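Local coordinates for protein LAIR1 ecotodomain from MGD21 antibody (Homo sapiens, PDB 7JZK) that binds the V2 domain of a Plasmodium RIFIN as the LAIR1 immunoglobulin-like domain carried by antibody MGD21, at residues A[22-27]-A[93-98]. Residues are numbered along the deposited sequence; the frame is centred on the assembly and turned at random.
Sequences VTFVCR and LELVVK
The ring of Phe24 meets Leu93 and Leu95 with its rim, not with a face. Leu93 CD2 lies in the ring plane, at the edge made by CD2 and CE2, 3.9 Å from Phe24 CD2 and almost as near to CE2. Farther along the same rim, Leu95 brings its own CD2 to 4.2 Å from Phe24 CZ, and its side chain runs roughly at a right angle to that of Phe24. With CG of Phe24 anti to its carbonyl carbon (chi1 -63°), the ring leans along the strand in the direction of Val22, which brings CZ up to Leu95. The other methyl of Leu95, CD1, turns to Val22 and stops 4.3 Å from its CG2; Leu95 thus divides its branches between the two residues of the opposing strand. No hydrogen bond crosses, and the contact is purely apolar. The short strand segments run antiparallel at 177° with axes 10.5 Å apart, the spacing of two sheets packed face to face, as in the immunoglobulin beta-sandwich. Strand 22-28 is paired on its two sides with 7-11 and 58-65, whereas 85-97 belongs to the other sheet, beside 74-82 and 15-16. Ile8 touches both Phe24 and Leu93, Ile16 touches Val22 and Leu95, and Phe76 meets the Phe24 ring; farther along strand 22-28, the Cys26-Cys78 disulfide ties the sheets together.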
loop_
_atom_site.group_PDB
_atom_site.type_symbol
_atom_site.label_atom_id
_atom_site.label_comp_id
_atom_site.label_asym_id
_atom_site.label_seq_id
_atom_site.Cartn_x
_atom_site.Cartn_y
_atom_site.Cartn_z
ATOM N N VAL A 22 10.194 -18.589 -5.667
ATOM C CA VAL A 22 9.585 -19.071 -4.429
ATOM C C VAL A 22 8.108 -18.713 -4.465
ATOM O O VAL A 22 7.715 -17.736 -5.098
ATOM C CB VAL A 22 10.276 -18.481 -3.174
ATOM C CG1 VAL A 22 9.942 -17.012 -3.008
ATOM C CG2 VAL A 22 9.854 -19.236 -1.918
ATOM N N THR A 23 7.273 -19.542 -3.835
ATOM C CA THR A 23 5.844 -19.255 -3.748
ATOM C C THR A 23 5.348 -19.418 -2.315
ATOM O O THR A 23 5.510 -20.486 -1.710
ATOM C CB THR A 23 5.030 -20.160 -4.677
ATOM O OG1 THR A 23 5.666 -20.222 -5.960
ATOM C CG2 THR A 23 3.622 -19.595 -4.842
ATOM N N PHE A 24 4.713 -18.372 -1.792
ATOM C CA PHE A 24 4.066 -18.423 -0.490
ATOM C C PHE A 24 2.623 -18.831 -0.702
ATOM O O PHE A 24 1.901 -18.191 -1.473
ATOM C CB PHE A 24 4.131 -17.059 0.205
ATOM C CG PHE A 24 5.522 -16.602 0.495
ATOM C CD1 PHE A 24 6.170 -15.742 -0.362
ATOM C CD2 PHE A 24 6.198 -17.079 1.597
ATOM C CE1 PHE A 24 7.461 -15.342 -0.119
ATOM C CE2 PHE A 24 7.483 -16.676 1.859
ATOM C CZ PHE A 24 8.121 -15.810 0.991
ATOM N N VAL A 25 2.206 -19.876 0.004
ATOM C CA VAL A 25 0.859 -20.436 -0.064
ATOM C C VAL A 25 0.170 -20.148 1.260
ATOM O O VAL A 25 0.644 -20.568 2.327
ATOM C CB VAL A 25 0.876 -21.946 -0.355
ATOM C CG1 VAL A 25 -0.544 -22.460 -0.578
ATOM C CG2 VAL A 25 1.772 -22.257 -1.557
ATOM N N CYS A 26 -0.912 -19.388 1.184
ATOM C CA CYS A 26 -1.726 -19.020 2.327
ATOM C C CYS A 26 -2.994 -19.859 2.316
ATOM O O CYS A 26 -3.699 -19.906 1.301
ATOM C CB CYS A 26 -2.074 -17.537 2.271
ATOM S SG CYS A 26 -0.677 -16.460 2.469
ATOM N N ARG A 27 -3.269 -20.536 3.423
ATOM C CA ARG A 27 -4.431 -21.408 3.518
ATOM C C ARG A 27 -5.329 -20.981 4.658
ATOM O O ARG A 27 -4.854 -20.670 5.757
ATOM C CB ARG A 27 -4.032 -22.865 3.669
ATOM C CG ARG A 27 -3.636 -23.470 2.340
ATOM C CD ARG A 27 -3.462 -24.958 2.440
ATOM N NE ARG A 27 -2.277 -25.442 1.728
ATOM C CZ ARG A 27 -1.015 -25.246 2.101
ATOM N NH1 ARG A 27 -0.028 -25.747 1.366
ATOM N NH2 ARG A 27 -0.726 -24.541 3.192
ATOM N N LEU A 93 6.954 -16.651 8.845
ATOM C CA LEU A 93 7.774 -17.597 8.111
ATOM C C LEU A 93 9.004 -16.836 7.633
ATOM O O LEU A 93 8.862 -15.757 7.044
ATOM C CB LEU A 93 7.000 -18.116 6.900
ATOM C CG LEU A 93 7.456 -19.335 6.114
ATOM C CD1 LEU A 93 7.127 -20.585 6.894
ATOM C CD2 LEU A 93 6.794 -19.360 4.746
ATOM N N GLU A 94 10.207 -17.367 7.893
ATOM C CA GLU A 94 11.442 -16.709 7.475
ATOM C C GLU A 94 11.907 -17.270 6.136
ATOM O O GLU A 94 12.140 -18.471 6.005
ATOM C CB GLU A 94 12.569 -16.872 8.490
ATOM C CG GLU A 94 13.816 -16.015 8.169
ATOM C CD GLU A 94 14.955 -16.260 9.144
ATOM O OE1 GLU A 94 15.610 -15.296 9.572
ATOM O OE2 GLU A 94 15.186 -17.428 9.511
ATOM N N LEU A 95 12.081 -16.392 5.158
ATOM C CA LEU A 95 12.633 -16.747 3.863
ATOM C C LEU A 95 14.120 -16.445 3.889
ATOM O O LEU A 95 14.525 -15.317 4.193
ATOM C CB LEU A 95 11.951 -15.968 2.737
ATOM C CG LEU A 95 12.708 -15.994 1.407
ATOM C CD1 LEU A 95 12.640 -17.385 0.810
ATOM C CD2 LEU A 95 12.162 -14.969 0.438
ATOM N N VAL A 96 14.925 -17.453 3.585
ATOM C CA VAL A 96 16.367 -17.321 3.522
ATOM C C VAL A 96 16.755 -17.434 2.061
ATOM O O VAL A 96 16.302 -18.352 1.369
ATOM C CB VAL A 96 17.064 -18.392 4.378
ATOM C CG1 VAL A 96 18.586 -18.245 4.283
ATOM C CG2 VAL A 96 16.603 -18.265 5.818
ATOM N N VAL A 97 17.513 -16.451 1.570
ATOM C CA VAL A 97 18.050 -16.442 0.210
ATOM C C VAL A 97 19.560 -16.626 0.299
ATOM O O VAL A 97 20.230 -15.973 1.112
ATOM C CB VAL A 97 17.687 -15.149 -0.544
ATOM C CG1 VAL A 97 18.047 -13.949 0.281
ATOM C CG2 VAL A 97 18.419 -15.070 -1.884
ATOM N N LYS A 98 20.095 -17.517 -0.526
ATOM C CA LYS A 98 21.519 -17.820 -0.481
ATOM C C LYS A 98 22.157 -17.515 -1.825
ATOM O O LYS A 98 23.162 -16.820 -1.873
ATOM C CB LYS A 98 21.749 -19.288 -0.102
ATOM C CG LYS A 98 23.006 -19.550 0.741
ATOM C CD LYS A 98 24.298 -18.966 0.134
ATOM C CE LYS A 98 25.523 -19.327 0.974
ATOM N NZ LYS A 98 26.600 -18.287 0.907
#